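Local coordinates for protein bifunctional cytochrome P450/NADPH--P450 reductase (Deinococcus aerius, PDB 7F3H) that probably uses electrons from a fused NADPH-dependent reductase to activate oxygen at a heme and hydroxylate its substrates, at residues R114-Y119 / R408-T413; V126-V131 / L419-Q424; A295-L300 / D316-I321; L322-R327 / D380-E385. All coordinates share one frame; numbering follows the deposited sequence.

Overall arrangement
The chain first supplies helix 113-137, which carries one side of both contact 1 (114-119) and contact 2 (126-131). Their partners come almost 300 residues later, on helix 408-425. The loops closed by contacts 1 and 2 cross, because their segments alternate along the chain. Contacts 3 and 4 both fall within these two long loops and follow each other in series. Contact 3 joins the end of helix 287-300 to the start of helix 317-329. Contact 4 joins the next part of that helix to 380-385. R320 and D380 form a salt bridge between contacts 3 and 4. Side chains of V297, I318 and L322 pack on helix 408-425, linking both contacts to it.

Contact 1: residues R114-Y119 / R408-T413. With HEM (protoporphyrin IX containing Fe), chain E.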
# COMPACT_ATOMS: atom_id res chain seq x y z
N ARG A 114 6.31 16.62 -9.72
CA ARG A 114 6.45 18.08 -9.53
C ARG A 114 5.38 18.63 -8.57
O ARG A 114 5.54 19.74 -8.05
CB ARG A 114 6.58 18.90 -10.85
CG ARG A 114 5.36 19.07 -11.62
CD ARG A 114 5.18 17.90 -12.44
NE ARG A 114 4.10 17.93 -13.44
CZ ARG A 114 3.77 16.90 -14.21
NH1 ARG A 114 2.79 17.03 -15.11
NH2 ARG A 114 4.55 15.81 -14.24
N ALA A 115 4.30 17.88 -8.32
CA ALA A 115 3.30 18.34 -7.36
C ALA A 115 3.70 18.10 -5.90
O ALA A 115 3.11 18.71 -4.99
CB ALA A 115 1.95 17.66 -7.64
N MET A 116 4.73 17.28 -5.64
CA MET A 116 4.99 16.81 -4.29
C MET A 116 5.49 17.94 -3.39
O MET A 116 5.17 17.96 -2.20
CB MET A 116 5.99 15.66 -4.35
CG MET A 116 5.34 14.37 -4.89
SD MET A 116 4.06 13.63 -3.84
CE MET A 116 2.58 13.68 -4.87
N LYS A 117 6.26 18.87 -3.95
CA LYS A 117 6.71 20.03 -3.18
C LYS A 117 5.53 20.72 -2.50
O LYS A 117 5.60 21.07 -1.32
CB LYS A 117 7.48 21.00 -4.08
CG LYS A 117 8.44 21.89 -3.29
CD LYS A 117 8.85 23.17 -4.02
CE LYS A 117 9.25 24.23 -2.99
NZ LYS A 117 10.19 25.21 -3.59
N GLY A 118 4.40 20.83 -3.21
CA GLY A 118 3.22 21.46 -2.64
C GLY A 118 2.72 20.82 -1.36
O GLY A 118 1.96 21.45 -0.62
N TYR A 119 3.05 19.55 -1.14
CA TYR A 119 2.60 18.78 0.01
C TYR A 119 3.65 18.67 1.10
O TYR A 119 3.31 18.26 2.22
CB TYR A 119 2.19 17.37 -0.44
CG TYR A 119 1.13 17.34 -1.53
CD1 TYR A 119 -0.03 18.08 -1.42
CD2 TYR A 119 1.30 16.58 -2.67
CE1 TYR A 119 -1.00 18.05 -2.40
CE2 TYR A 119 0.34 16.54 -3.66
CZ TYR A 119 -0.81 17.28 -3.53
OH TYR A 119 -1.78 17.23 -4.53
N ARG A 408 1.70 6.67 -5.68
CA ARG A 408 3.08 6.21 -5.55
C ARG A 408 4.03 7.32 -5.10
O ARG A 408 4.80 7.15 -4.13
CB ARG A 408 3.56 5.63 -6.88
CG ARG A 408 5.01 5.25 -6.89
CD ARG A 408 5.52 4.73 -8.28
NE ARG A 408 6.98 4.60 -8.24
CZ ARG A 408 7.82 5.63 -8.36
NH1 ARG A 408 7.32 6.84 -8.57
NH2 ARG A 408 9.14 5.48 -8.29
N GLN A 409 4.02 8.47 -5.79
CA GLN A 409 4.98 9.52 -5.47
C GLN A 409 4.72 10.13 -4.10
O GLN A 409 5.66 10.43 -3.36
CB GLN A 409 5.01 10.61 -6.56
CG GLN A 409 5.63 10.15 -7.88
CD GLN A 409 4.68 9.30 -8.71
OE1 GLN A 409 5.00 8.19 -9.12
NE2 GLN A 409 3.47 9.83 -8.93
N PHE A 410 3.43 10.28 -3.74
CA PHE A 410 3.08 10.71 -2.39
C PHE A 410 3.62 9.73 -1.35
O PHE A 410 4.27 10.13 -0.38
CB PHE A 410 1.57 10.85 -2.27
CG PHE A 410 1.12 11.60 -1.04
CD1 PHE A 410 0.99 10.96 0.18
CD2 PHE A 410 0.79 12.96 -1.13
CE1 PHE A 410 0.56 11.65 1.29
CE2 PHE A 410 0.36 13.66 -0.03
CZ PHE A 410 0.24 13.01 1.19
N ALA A 411 3.35 8.44 -1.56
CA ALA A 411 3.79 7.43 -0.61
C ALA A 411 5.29 7.49 -0.41
O ALA A 411 5.77 7.68 0.73
CB ALA A 411 3.38 6.04 -1.09
N LEU A 412 6.05 7.41 -1.52
CA LEU A 412 7.50 7.35 -1.46
C LEU A 412 8.07 8.62 -0.86
O LEU A 412 9.02 8.57 -0.05
CB LEU A 412 8.10 7.07 -2.84
CG LEU A 412 7.85 5.64 -3.35
CD1 LEU A 412 8.36 5.48 -4.78
CD2 LEU A 412 8.48 4.58 -2.43
N THR A 413 7.50 9.78 -1.19
CA THR A 413 7.97 11.00 -0.55
C THR A 413 7.74 10.93 0.96
O THR A 413 8.62 11.31 1.76
CB THR A 413 7.24 12.21 -1.16
OG1 THR A 413 7.36 12.15 -2.58
CG2 THR A 413 7.82 13.53 -0.67
CHA HEM E . -3.69 1.68 -6.57
CHB HEM E . -3.78 5.71 -3.86
CHC HEM E . 0.17 4.17 -1.47
CHD HEM E . 0.09 0.02 -3.98
C1A HEM E . -4.05 2.90 -6.05
C2A HEM E . -5.21 3.66 -6.44
C3A HEM E . -5.23 4.80 -5.73
C4A HEM E . -4.12 4.75 -4.79
CMA HEM E . -6.30 5.93 -5.83
CAA HEM E . -6.16 3.26 -7.58
CBA HEM E . -5.65 3.93 -8.86
CGA HEM E . -6.57 3.67 -10.05
O1A HEM E . -6.86 4.67 -10.76
O2A HEM E . -7.11 2.54 -10.28
C1B HEM E . -2.71 5.68 -3.00
C2B HEM E . -2.31 6.72 -2.06
C3B HEM E . -1.19 6.30 -1.44
C4B HEM E . -0.89 4.97 -1.92
CMB HEM E . -3.04 8.07 -1.91
CAB HEM E . -0.36 6.94 -0.31
CBB HEM E . -0.71 8.05 0.36
C1C HEM E . 0.50 2.90 -1.92
C2C HEM E . 1.65 2.08 -1.51
C3C HEM E . 1.56 0.94 -2.23
C4C HEM E . 0.43 1.02 -3.10
CMC HEM E . 2.70 2.46 -0.43
CAC HEM E . 2.44 -0.30 -2.28
CBC HEM E . 3.54 -0.41 -1.55
C1D HEM E . -0.94 0.10 -4.89
C2D HEM E . -1.35 -0.95 -5.82
C3D HEM E . -2.38 -0.47 -6.52
C4D HEM E . -2.68 0.87 -6.07
CMD HEM E . -0.71 -2.35 -5.99
CAD HEM E . -3.11 -1.25 -7.60
CBD HEM E . -4.17 -2.00 -6.83
CGD HEM E . -4.91 -2.94 -7.72
O1D HEM E . -6.02 -3.32 -7.27
O2D HEM E . -4.41 -3.30 -8.84
NA HEM E . -3.43 3.58 -5.02
NB HEM E . -1.81 4.63 -2.89
NC HEM E . -0.22 2.21 -2.88
ND HEM E . -1.78 1.19 -5.08
FE HEM E . -1.74 2.91 -4.08
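Next to the heme pocket, M116 and Y119 pack on F410, whose other neighbours include the porphyrin. The M116 chain starts beside its own backbone N and bends at chi2 and chi3. This brings SD to 3.4 Å from F410 N, against the backbone of the opposite helix. CE then lies at the edge of the F410 ring, near its plane, and touches F410 CB at 4.0 Å. SD is 5.3 Å from the ring centroid and oblique to it, a Met-aromatic contact. M116 CG also sits 3.8 Å from T413 OG1. That hydroxyl donates to Q409 O, as does T413 N, and the two donors come from opposite faces of the carbonyl plane.

The pair belongs to the P450 fold. Helix 113-137 corresponds to helix D, and helix 408-425 to helix L, which follows the heme-binding loop. The two axes pass 9.9 Å apart at 51°. F410 turns one ring edge toward the face of Y119 in an offset edge-to-face pair, with planes at 60° and centroids 5.7 Å apart. Y119 OH is bonded to A110 O. F410 CG is anti to its backbone N (chi1 -165°), which carries CD1 to 3.4 Å from CBB of the heme. A411 CB meets the heme methyl CMC at 3.7 Å. T155, I156 and S159 of helix 144-161 also touch the F410 side chain.

Contact 2: residues V126-V131 / L419-Q424; sequences VAQALV and LLLILQ
Helices 126-131 and 419-424 run in nearly the same direction, with 28° between their axes. The closest approach of the axes is 9.8 Å. The nearest CA atoms are those of V131 and I422, 6.5 Å apart. The side chains that meet between them are almost all aliphatic.

L421 is the central residue. It leaves its helix toward 126-131 and reaches furthest with one methyl, CD1. This methyl lies 3.5 Å from A127 CB. It also approaches the backbone of the next residue, with Q128 N at 4.1 Å. The alanine has a single methyl, so the leucine branch can come close to the helix surface there. One turn further on, V131 CG2 meets the base of the same leucine, at 4.0 Å from L421 CB. The V131 and L421 side chains cross at about a right angle.

This pairing lies in the D, E, I, L helix bundle of the P450 fold, where helix D (113-137) runs beside helix L (408-425). The side chain of A127 is about 13 Å from the heme, so this is packing beyond the heme pocket.

L130 and I422 make the second point of touch. I422 sends CG1 anti to its carbonyl carbon (chi1 -76°) and is extended beyond it, which carries CD1 across to helix 126-131. There I422 CD1 meets L130 CD2 at 3.7 Å, methyl against methyl. M148 of helix 144-161 (E) and F168 also touch L130, P307 packs on L421, and helix 254-285 (I) touches L419.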
# COMPACT_ATOMS: atom_id res chain seq x y z
N VAL A 126 3.39 16.47 9.94
CA VAL A 126 3.02 15.24 10.61
C VAL A 126 4.28 14.49 11.07
O VAL A 126 4.36 14.04 12.22
CB VAL A 126 2.12 14.38 9.71
CG1 VAL A 126 1.76 13.11 10.41
CG2 VAL A 126 0.83 15.14 9.34
N ALA A 127 5.30 14.42 10.20
CA ALA A 127 6.51 13.67 10.54
C ALA A 127 7.13 14.20 11.83
O ALA A 127 7.47 13.42 12.74
CB ALA A 127 7.49 13.71 9.36
N GLN A 128 7.21 15.53 11.96
CA GLN A 128 7.75 16.15 13.17
C GLN A 128 6.95 15.73 14.40
O GLN A 128 7.53 15.42 15.45
CB GLN A 128 7.78 17.67 13.00
CG GLN A 128 8.91 18.15 12.05
CD GLN A 128 8.87 19.64 11.76
OE1 GLN A 128 7.80 20.25 11.65
NE2 GLN A 128 10.05 20.23 11.60
N ALA A 129 5.62 15.63 14.27
CA ALA A 129 4.80 15.19 15.39
C ALA A 129 5.13 13.77 15.81
O ALA A 129 5.26 13.48 17.02
CB ALA A 129 3.32 15.33 15.05
N LEU A 130 5.35 12.87 14.83
CA LEU A 130 5.84 11.52 15.14
C LEU A 130 7.11 11.60 15.95
O LEU A 130 7.20 11.04 17.05
CB LEU A 130 6.10 10.73 13.86
CG LEU A 130 6.91 9.43 13.97
CD1 LEU A 130 6.06 8.26 14.37
CD2 LEU A 130 7.52 9.13 12.67
N VAL A 131 8.10 12.34 15.44
CA VAL A 131 9.38 12.46 16.13
C VAL A 131 9.17 12.98 17.55
O VAL A 131 9.74 12.45 18.52
CB VAL A 131 10.33 13.35 15.31
CG1 VAL A 131 11.65 13.62 16.06
CG2 VAL A 131 10.60 12.71 13.96
N LEU A 419 11.64 8.53 7.29
CA LEU A 419 12.87 7.80 7.60
C LEU A 419 14.02 8.77 7.86
O LEU A 419 14.78 8.60 8.82
CB LEU A 419 13.20 6.85 6.45
CG LEU A 419 12.48 5.49 6.50
CD1 LEU A 419 12.51 4.66 5.19
CD2 LEU A 419 13.04 4.67 7.66
N LEU A 420 14.13 9.79 7.01
CA LEU A 420 15.14 10.83 7.17
C LEU A 420 15.08 11.45 8.56
O LEU A 420 16.09 11.51 9.27
CB LEU A 420 14.92 11.90 6.09
CG LEU A 420 15.84 13.12 6.08
CD1 LEU A 420 17.29 12.68 5.94
CD2 LEU A 420 15.42 14.06 4.99
N LEU A 421 13.89 11.86 8.99
CA LEU A 421 13.79 12.52 10.28
C LEU A 421 14.04 11.54 11.43
O LEU A 421 14.77 11.85 12.38
CB LEU A 421 12.42 13.18 10.41
CG LEU A 421 12.15 14.49 9.65
CD1 LEU A 421 10.73 14.99 9.95
CD2 LEU A 421 13.20 15.58 9.97
N ILE A 422 13.49 10.32 11.33
CA ILE A 422 13.66 9.31 12.37
C ILE A 422 15.13 9.00 12.58
O ILE A 422 15.62 8.99 13.72
CB ILE A 422 12.85 8.05 12.01
CG1 ILE A 422 11.37 8.30 12.26
CG2 ILE A 422 13.35 6.78 12.79
CD1 ILE A 422 10.49 7.23 11.68
N LEU A 423 15.85 8.76 11.49
CA LEU A 423 17.25 8.38 11.61
C LEU A 423 18.09 9.59 11.99
O LEU A 423 19.14 9.42 12.63
CB LEU A 423 17.74 7.72 10.32
CG LEU A 423 17.13 6.36 9.92
CD1 LEU A 423 17.82 5.85 8.68
CD2 LEU A 423 17.19 5.30 11.02
N GLN A 424 17.63 10.80 11.66
CA GLN A 424 18.31 11.98 12.18
C GLN A 424 18.30 11.99 13.71
O GLN A 424 19.34 12.20 14.34
CB GLN A 424 17.68 13.25 11.63
CG GLN A 424 18.49 14.50 12.03
CD GLN A 424 17.76 15.81 11.86
OE1 GLN A 424 16.53 15.87 11.65
NE2 GLN A 424 18.52 16.88 11.94

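Contact 3: residues A295-L300 / D316-I321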
# COMPACT_ATOMS: atom_id res chain seq x y z
N ALA A 295 24.63 7.51 7.69
CA ALA A 295 25.66 8.34 7.05
C ALA A 295 25.03 9.36 6.10
O ALA A 295 25.44 10.53 6.07
CB ALA A 295 26.66 7.45 6.32
N GLU A 296 24.09 8.92 5.26
CA GLU A 296 23.40 9.83 4.35
C GLU A 296 22.69 10.95 5.12
O GLU A 296 22.82 12.14 4.79
CB GLU A 296 22.44 9.03 3.48
CG GLU A 296 21.45 9.82 2.69
CD GLU A 296 20.92 9.03 1.49
OE1 GLU A 296 21.53 9.09 0.39
OE2 GLU A 296 19.88 8.34 1.65
N VAL A 297 21.94 10.57 6.16
CA VAL A 297 21.19 11.52 6.98
C VAL A 297 22.13 12.56 7.61
O VAL A 297 21.81 13.75 7.66
CB VAL A 297 20.39 10.76 8.06
CG1 VAL A 297 19.94 11.68 9.16
CG2 VAL A 297 19.20 10.06 7.45
N ASP A 298 23.28 12.11 8.10
CA ASP A 298 24.21 13.03 8.75
C ASP A 298 24.91 13.92 7.72
O ASP A 298 25.16 15.10 7.98
CB ASP A 298 25.22 12.24 9.59
CG ASP A 298 24.55 11.41 10.70
OD1 ASP A 298 23.33 11.61 10.95
OD2 ASP A 298 25.22 10.54 11.30
N ARG A 299 25.12 13.38 6.52
CA ARG A 299 25.65 14.18 5.42
C ARG A 299 24.70 15.31 5.08
O ARG A 299 25.12 16.46 4.94
CB ARG A 299 25.88 13.27 4.22
CG ARG A 299 26.57 13.89 3.07
CD ARG A 299 27.17 12.82 2.16
NE ARG A 299 26.27 11.73 1.79
CZ ARG A 299 26.40 10.47 2.23
NH1 ARG A 299 27.39 10.15 3.07
NH2 ARG A 299 25.56 9.52 1.82
N LEU A 300 23.40 15.02 5.01
CA LEU A 300 22.45 16.00 4.51
C LEU A 300 21.81 16.85 5.60
O LEU A 300 21.38 17.97 5.31
CB LEU A 300 21.35 15.30 3.73
CG LEU A 300 21.81 14.77 2.39
CD1 LEU A 300 20.71 13.86 1.85
CD2 LEU A 300 22.06 15.96 1.47
N ASP A 316 19.77 9.34 -1.71
CA ASP A 316 20.10 8.21 -2.59
C ASP A 316 19.95 6.85 -1.91
O ASP A 316 19.27 5.96 -2.44
CB ASP A 316 21.54 8.31 -3.10
CG ASP A 316 22.00 7.02 -3.70
OD1 ASP A 316 21.28 6.48 -4.57
OD2 ASP A 316 23.02 6.50 -3.25
N VAL A 317 20.58 6.70 -0.74
CA VAL A 317 20.50 5.44 -0.00
C VAL A 317 19.05 5.14 0.40
O VAL A 317 18.53 4.05 0.15
CB VAL A 317 21.42 5.49 1.23
CG1 VAL A 317 21.19 4.29 2.16
CG2 VAL A 317 22.88 5.59 0.80
N ILE A 318 18.37 6.12 1.02
CA ILE A 318 17.03 5.88 1.57
C ILE A 318 16.02 5.51 0.48
O ILE A 318 15.27 4.54 0.68
CB ILE A 318 16.60 7.08 2.42
CG1 ILE A 318 17.29 7.02 3.80
CG2 ILE A 318 15.11 7.18 2.56
CD1 ILE A 318 16.95 8.20 4.70
N PRO A 319 15.93 6.23 -0.66
CA PRO A 319 15.11 5.73 -1.76
C PRO A 319 15.42 4.29 -2.17
O PRO A 319 14.49 3.51 -2.42
CB PRO A 319 15.43 6.71 -2.90
CG PRO A 319 15.85 7.95 -2.24
CD PRO A 319 16.55 7.53 -0.99
N ARG A 320 16.69 3.92 -2.28
CA ARG A 320 16.97 2.56 -2.75
C ARG A 320 16.61 1.52 -1.69
O ARG A 320 16.12 0.43 -2.02
CB ARG A 320 18.43 2.47 -3.16
CG ARG A 320 18.71 3.20 -4.48
CD ARG A 320 20.14 2.94 -4.97
NE ARG A 320 21.14 3.65 -4.19
CZ ARG A 320 22.16 3.08 -3.53
NH1 ARG A 320 22.33 1.75 -3.54
NH2 ARG A 320 23.03 3.85 -2.87
N ILE A 321 16.76 1.89 -0.42
CA ILE A 321 16.25 1.06 0.67
C ILE A 321 14.77 0.78 0.46
O ILE A 321 14.32 -0.36 0.60
CB ILE A 321 16.46 1.74 2.03
CG1 ILE A 321 17.92 1.63 2.46
CG2 ILE A 321 15.52 1.15 3.07
CD1 ILE A 321 18.24 2.57 3.59
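The carboxylate of E296 is gripped by three successive backbone N-H groups, of D316 at the N-cap position and of V317 and I318 in the first turn of helix 317-329. V317 N and D316 N both donate to E296 OE1, from opposite faces of the carboxylate plane. V317 N comes in on the syn side at 2.8 Å, while D316 N stands above the plane. I318 N donates to E296 OE2 at 2.8 Å, also on the syn side and only 15° out of the plane. In the P450 fold these are helix J (287-300) and the amino end of helix K. The axes run roughly antiparallel, at 145°.

E296 reaches across because CG is anti to its backbone N (chi1 167°) and the chain stays extended beyond CG. Its negative charge faces the amino end of the helix, which would probably stabilise it. With a glutamine here, one of the oxygens would give way to an N-H group, which would probably face the helix N-H groups as a donor and leave at least one of them without its acceptor.

The D316 side chain turns to R320. The guanidinium grips it side-on with NE and NH2, one to each oxygen. R320 NH1 also forms a salt bridge with D380. Further along, V297 CG2 meets the I318 CD1 methyl at 4.0 Å.

Contact 4: residues L322-R327 / D380-E385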
# COMPACT_ATOMS: atom_id res chain seq x y z
N LEU A 322 14.00 1.83 0.17
CA LEU A 322 12.56 1.67 0.04
C LEU A 322 12.22 0.79 -1.16
O LEU A 322 11.35 -0.10 -1.06
CB LEU A 322 11.86 3.03 -0.05
CG LEU A 322 11.72 3.84 1.25
CD1 LEU A 322 11.11 5.23 1.00
CD2 LEU A 322 10.87 3.10 2.29
N ASP A 323 12.91 0.99 -2.29
CA ASP A 323 12.70 0.17 -3.48
C ASP A 323 12.90 -1.32 -3.15
O ASP A 323 12.05 -2.16 -3.47
CB ASP A 323 13.66 0.60 -4.60
CG ASP A 323 13.32 1.97 -5.21
OD1 ASP A 323 12.15 2.41 -5.15
OD2 ASP A 323 14.24 2.60 -5.79
N GLU A 324 14.01 -1.65 -2.46
CA GLU A 324 14.28 -3.04 -2.10
C GLU A 324 13.34 -3.55 -1.00
O GLU A 324 12.97 -4.74 -1.00
CB GLU A 324 15.76 -3.18 -1.70
CG GLU A 324 16.28 -4.60 -1.36
CD GLU A 324 16.32 -5.60 -2.53
OE1 GLU A 324 15.70 -5.35 -3.59
OE2 GLU A 324 16.98 -6.66 -2.35
N ALA A 325 12.92 -2.69 -0.06
CA ALA A 325 11.95 -3.15 0.93
C ALA A 325 10.65 -3.54 0.25
O ALA A 325 10.08 -4.60 0.55
CB ALA A 325 11.70 -2.07 1.99
N LEU A 326 10.22 -2.75 -0.74
CA LEU A 326 9.05 -3.10 -1.53
C LEU A 326 9.29 -4.36 -2.37
O LEU A 326 8.35 -5.07 -2.71
CB LEU A 326 8.64 -1.92 -2.41
CG LEU A 326 7.94 -0.73 -1.75
CD1 LEU A 326 7.62 0.36 -2.75
CD2 LEU A 326 6.66 -1.11 -1.01
N ARG A 327 10.54 -4.67 -2.71
CA ARG A 327 10.75 -5.96 -3.36
C ARG A 327 10.57 -7.13 -2.38
O ARG A 327 9.93 -8.12 -2.72
CB ARG A 327 12.12 -6.04 -4.05
CG ARG A 327 12.25 -7.25 -4.97
CD ARG A 327 13.61 -7.29 -5.65
NE ARG A 327 14.65 -7.65 -4.70
CZ ARG A 327 14.94 -8.89 -4.33
NH1 ARG A 327 14.25 -9.90 -4.84
NH2 ARG A 327 15.89 -9.11 -3.43
N ASP A 380 21.89 -2.04 -3.83
CA ASP A 380 22.57 -1.66 -5.07
C ASP A 380 21.83 -2.13 -6.32
O ASP A 380 22.14 -1.65 -7.42
CB ASP A 380 24.01 -2.20 -5.09
CG ASP A 380 24.99 -1.33 -4.31
OD1 ASP A 380 24.56 -0.32 -3.72
OD2 ASP A 380 26.21 -1.65 -4.27
N ARG A 381 20.85 -3.03 -6.19
CA ARG A 381 19.98 -3.36 -7.31
C ARG A 381 19.34 -2.13 -7.89
O ARG A 381 18.87 -2.18 -9.04
CB ARG A 381 18.86 -4.33 -6.90
CG ARG A 381 19.34 -5.63 -6.31
CD ARG A 381 18.20 -6.49 -5.72
NE ARG A 381 18.48 -7.88 -6.07
CZ ARG A 381 18.84 -8.82 -5.21
NH1 ARG A 381 18.94 -8.57 -3.92
NH2 ARG A 381 19.08 -10.03 -5.65
N TRP A 382 19.28 -1.02 -7.13
CA TRP A 382 18.40 0.09 -7.45
C TRP A 382 19.14 1.37 -7.82
O TRP A 382 18.49 2.42 -7.97
CB TRP A 382 17.45 0.33 -6.26
CG TRP A 382 16.61 -0.89 -6.01
CD1 TRP A 382 16.75 -1.78 -4.97
CD2 TRP A 382 15.57 -1.40 -6.85
NE1 TRP A 382 15.84 -2.81 -5.12
CE2 TRP A 382 15.10 -2.60 -6.25
CE3 TRP A 382 14.96 -0.94 -8.04
CZ2 TRP A 382 14.07 -3.35 -6.81
CZ3 TRP A 382 13.93 -1.69 -8.59
CH2 TRP A 382 13.49 -2.89 -7.97
N THR A 383 20.47 1.31 -8.05
CA THR A 383 21.17 2.42 -8.68
C THR A 383 20.61 2.61 -10.09
O THR A 383 20.07 1.67 -10.68
CB THR A 383 22.68 2.16 -8.76
OG1 THR A 383 22.93 1.18 -9.77
CG2 THR A 383 23.22 1.63 -7.42
N SER A 384 20.68 3.84 -10.62
CA SER A 384 20.23 4.08 -12.00
C SER A 384 20.73 3.03 -12.96
O SER A 384 19.98 2.54 -13.82
CB SER A 384 20.60 5.49 -12.50
OG SER A 384 19.89 6.49 -11.78
N GLU A 385 22.00 2.65 -12.83
CA GLU A 385 22.58 1.73 -13.79
C GLU A 385 22.00 0.32 -13.66
O GLU A 385 21.53 -0.26 -14.66
CB GLU A 385 24.11 1.75 -13.65
CG GLU A 385 24.86 0.77 -14.50
CD GLU A 385 26.34 1.13 -14.60
OE1 GLU A 385 26.74 1.58 -15.71
OE2 GLU A 385 27.06 1.07 -13.58
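E324, R327 and R381 form a salt-bridge network that W382 joins through its indole N-H. The sequence fits the P450 ExxR motif of helix K, here E324 and R327. R381 is probably the arginine that completes the E-R-R triad from the later segment 380-385, the P450 PERF region. R327 holds the E324 carboxylate side-on: NE donates to E324 OE1 at 2.8 Å and NH2 to E324 OE2 at 2.9 Å, both on the syn side. E324 CG is anti to the backbone N (chi1 -177°), and a bend at chi2 curls the carboxylate toward R327 and W382.

E324 OE1 has a second donor. W382 NE1 reaches it at 3.0 Å, nearly straight at 167°, from the other face of the carboxylate plane. E324 OE2 takes a weak bond from R381 NH1 at 3.2 Å and another from D378 N. A glutamine here would probably leave both arginines without the negative charge they share and put W382 NE1 at risk of losing its acceptor.

R327 NH2 lies over one face of the R381 guanidinium. Further bonds run from R327 NH1 to H365 O, R327 NH2 to P374 O and R381 NH2 to N373 O. D323 has its own salt bridge to R387. Its CB makes a CH-pi contact 3.6 Å from the centroid of the five-membered ring of W382, with R381 CB over the opposite face.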